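Local coordinates for protein putative NADPH:quinone oxidoreductase (Ralstonia eutropha, PDB 3IUP) that binds NADPH and probably uses it to reduce quinones or related carbonyl compounds, at residues L161-T166 / I243-T248. Numbering follows the deposited sequence.
Sequences LGMVET and IAFDAT. With NDP (NADPH dihydro-nicotinamide-adenine-dinucleotide phosphate), chain C.
Met163, a selenomethionine, runs across one face of the Phe245 ring. Met163 CG sits almost exactly over the centre of the Phe245 ring, 3.5 Å from its centroid, a CH-pi contact. The chain is extended beyond CG (chi2 178°, chi3 174°). It therefore runs past the ring toward the strand: Met163 SE makes an oblique Met-aromatic contact, and Met163 CE ends 3.6 Å from Phe245 CB. At the far end of the ring, Phe245 CZ comes 3.6 Å from Met163 CA. Thr166 CB meets the same CZ at the ring edge, in plane. This is the tight part of the contact.

The Thr166 methyl makes a sparser one, with Thr166 CG2 3.9 Å from Ile243 CD1. All four residues are buried, so the looser end does not face solvent. Helix 155-169 here packs on strand 243-249 of the six-stranded parallel sheet, in a Rossmann-type nucleotide-binding fold. Thr166 OG1 donates to Gly162 O at 2.8 Å, and Trp309 NE1 also bonds this hydroxyl. Trp309 stacks edge-to-face with Phe245.

Beyond Phe245 the strand leaves the helix and turns to the cofactor. Asp246 OD1 accepts from Thr248 N, an Asx turn, and from Thr248 OG1 at 2.6 Å. Thr248 CG2 then touches the adenine of NADPH, 3.5 Å from its C2A.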
loop_
_atom_site.group_PDB
_atom_site.type_symbol
_atom_site.label_atom_id
_atom_site.label_comp_id
_atom_site.label_asym_id
_atom_site.label_seq_id
_atom_site.Cartn_x
_atom_site.Cartn_y
_atom_site.Cartn_z
ATOM N N LEU A 161 -9.285 -2.778 19.254
ATOM C CA LEU A 161 -8.051 -3.074 19.964
ATOM C C LEU A 161 -6.926 -3.421 18.996
ATOM O O LEU A 161 -5.757 -3.056 19.229
ATOM C CB LEU A 161 -8.276 -4.218 20.960
ATOM C CG LEU A 161 -9.134 -3.816 22.152
ATOM C CD1 LEU A 161 -9.575 -5.085 22.872
ATOM C CD2 LEU A 161 -8.379 -2.850 23.090
ATOM N N GLY A 162 -7.230 -4.123 17.931
ATOM C CA GLY A 162 -6.227 -4.471 16.961
ATOM C C GLY A 162 -5.613 -3.316 16.212
ATOM O O GLY A 162 -4.461 -3.381 15.797
HETATM N N MSE A 163 -6.384 -2.254 16.030
HETATM C CA MSE A 163 -5.819 -1.004 15.452
HETATM C C MSE A 163 -4.746 -0.447 16.362
HETATM O O MSE A 163 -3.687 -0.069 15.894
HETATM C CB MSE A 163 -6.934 0.029 15.244
HETATM C CG MSE A 163 -7.856 -0.422 14.245
HETATM SE SE MSE A 163 -9.287 0.950 14.106
HETATM C CE MSE A 163 -10.119 0.170 12.695
ATOM N N VAL A 164 -5.031 -0.372 17.656
ATOM C CA VAL A 164 -4.049 0.091 18.620
ATOM C C VAL A 164 -2.835 -0.854 18.709
ATOM O O VAL A 164 -1.670 -0.412 18.693
ATOM C CB VAL A 164 -4.665 0.346 19.982
ATOM C CG1 VAL A 164 -3.574 0.713 20.998
ATOM C CG2 VAL A 164 -5.734 1.452 19.848
ATOM N N GLU A 165 -3.120 -2.143 18.697
ATOM C CA GLU A 165 -2.046 -3.155 18.662
ATOM C C GLU A 165 -1.133 -3.030 17.428
ATOM O O GLU A 165 0.081 -3.034 17.557
ATOM C CB GLU A 165 -2.640 -4.551 18.763
ATOM C CG GLU A 165 -1.571 -5.644 19.063
ATOM C CD GLU A 165 -1.348 -5.822 20.571
ATOM O OE1 GLU A 165 -1.869 -5.038 21.379
ATOM O OE2 GLU A 165 -0.626 -6.768 20.935
ATOM N N THR A 166 -1.721 -2.918 16.248
ATOM C CA THR A 166 -1.010 -2.695 15.028
ATOM C C THR A 166 -0.195 -1.412 15.037
ATOM O O THR A 166 0.926 -1.440 14.627
ATOM C CB THR A 166 -1.973 -2.653 13.803
ATOM O OG1 THR A 166 -2.703 -3.892 13.705
ATOM C CG2 THR A 166 -1.222 -2.479 12.515
ATOM N N ILE A 243 -0.148 6.332 11.347
ATOM C CA ILE A 243 -0.932 5.195 10.853
ATOM C C ILE A 243 -2.409 5.530 10.866
ATOM O O ILE A 243 -2.893 6.200 11.796
ATOM C CB ILE A 243 -0.627 3.897 11.683
ATOM C CG1 ILE A 243 -1.313 2.667 11.075
ATOM C CG2 ILE A 243 -0.980 4.012 13.183
ATOM C CD1 ILE A 243 -0.807 1.313 11.702
ATOM N N ALA A 244 -3.106 5.131 9.813
ATOM C CA ALA A 244 -4.528 5.358 9.687
ATOM C C ALA A 244 -5.218 4.064 9.378
ATOM O O ALA A 244 -4.708 3.246 8.568
ATOM C CB ALA A 244 -4.849 6.393 8.524
ATOM N N PHE A 245 -6.432 3.942 9.903
ATOM C CA PHE A 245 -7.354 2.900 9.495
ATOM C C PHE A 245 -8.545 3.523 8.817
ATOM O O PHE A 245 -9.286 4.311 9.449
ATOM C CB PHE A 245 -7.769 2.078 10.685
ATOM C CG PHE A 245 -6.654 1.259 11.235
ATOM C CD1 PHE A 245 -5.763 1.805 12.097
ATOM C CD2 PHE A 245 -6.504 -0.075 10.824
ATOM C CE1 PHE A 245 -4.676 1.021 12.570
ATOM C CE2 PHE A 245 -5.469 -0.819 11.262
ATOM C CZ PHE A 245 -4.567 -0.292 12.124
ATOM N N ASP A 246 -8.683 3.217 7.535
ATOM C CA ASP A 246 -9.720 3.776 6.695
ATOM C C ASP A 246 -10.818 2.747 6.381
ATOM O O ASP A 246 -10.569 1.736 5.732
ATOM C CB ASP A 246 -9.123 4.305 5.438
ATOM C CG ASP A 246 -10.178 4.807 4.453
ATOM O OD1 ASP A 246 -11.155 5.460 4.893
ATOM O OD2 ASP A 246 -9.996 4.562 3.260
ATOM N N ALA A 247 -12.038 3.056 6.793
ATOM C CA ALA A 247 -13.175 2.186 6.566
ATOM C C ALA A 247 -13.793 2.418 5.211
ATOM O O ALA A 247 -14.602 1.595 4.751
ATOM C CB ALA A 247 -14.251 2.412 7.666
ATOM N N THR A 248 -13.427 3.531 4.561
ATOM C CA THR A 248 -14.061 3.899 3.307
ATOM C C THR A 248 -13.515 3.120 2.121
ATOM O O THR A 248 -14.276 2.527 1.341
ATOM C CB THR A 248 -14.055 5.409 3.085
ATOM O OG1 THR A 248 -12.733 5.907 2.859
ATOM C CG2 THR A 248 -14.714 6.095 4.318
HETATM P PA NDP C . -21.585 1.026 11.615
HETATM O O1A NDP C . -21.804 1.162 13.040
HETATM O O2A NDP C . -22.672 0.492 10.765
HETATM O O5B NDP C . -21.198 2.555 11.111
HETATM C C5B NDP C . -20.834 2.698 9.734
HETATM C C4B NDP C . -20.330 4.092 9.520
HETATM O O4B NDP C . -19.958 4.153 8.173
HETATM C C3B NDP C . -21.396 5.169 9.779
HETATM O O3B NDP C . -20.960 6.250 10.575
HETATM C C2B NDP C . -21.704 5.710 8.365
HETATM O O2B NDP C . -21.994 7.107 8.322
HETATM C C1B NDP C . -20.392 5.414 7.652
HETATM N N9A NDP C . -20.540 5.255 6.199
HETATM C C8A NDP C . -21.448 4.421 5.580
HETATM N N7A NDP C . -21.241 4.469 4.252
HETATM C C5A NDP C . -20.186 5.325 3.999
HETATM C C6A NDP C . -19.533 5.770 2.832
HETATM N N6A NDP C . -19.929 5.443 1.589
HETATM N N1A NDP C . -18.476 6.648 2.949
HETATM C C2A NDP C . -18.072 7.120 4.160
HETATM N N3A NDP C . -18.711 6.682 5.297
HETATM C C4A NDP C . -19.743 5.808 5.224
HETATM O O3 NDP C . -20.297 0.140 11.204
HETATM P PN NDP C . -19.424 -0.734 12.158
HETATM O O1N NDP C . -18.910 -0.024 13.304
HETATM O O2N NDP C . -20.069 -2.060 12.447
HETATM O O5D NDP C . -18.171 -1.040 11.162
HETATM C C5D NDP C . -17.244 0.014 10.861
HETATM C C4D NDP C . -16.331 -0.418 9.718
HETATM O O4D NDP C . -15.367 -1.333 10.280
HETATM C C3D NDP C . -17.016 -1.128 8.532
HETATM O O3D NDP C . -16.436 -0.749 7.300
HETATM C C2D NDP C . -16.682 -2.584 8.813
HETATM O O2D NDP C . -16.725 -3.452 7.691
HETATM C C1D NDP C . -15.260 -2.411 9.352
HETATM N N1N NDP C . -14.735 -3.615 10.036
HETATM C C2N NDP C . -13.709 -4.252 9.419
HETATM C C3N NDP C . -13.153 -5.387 9.947
HETATM C C7N NDP C . -11.920 -6.005 9.317
HETATM O O7N NDP C . -11.503 -7.222 9.848
HETATM N N7N NDP C . -11.246 -5.474 8.288
HETATM C C4N NDP C . -13.476 -5.777 11.337
HETATM C C5N NDP C . -14.614 -4.996 11.946
HETATM C C6N NDP C . -15.195 -3.932 11.267
HETATM P P2B NDP C . -23.304 7.679 7.510
HETATM O O1X NDP C . -24.422 7.850 8.548
HETATM O O2X NDP C . -23.750 6.752 6.383
HETATM O O3X NDP C . -22.822 9.027 6.953
#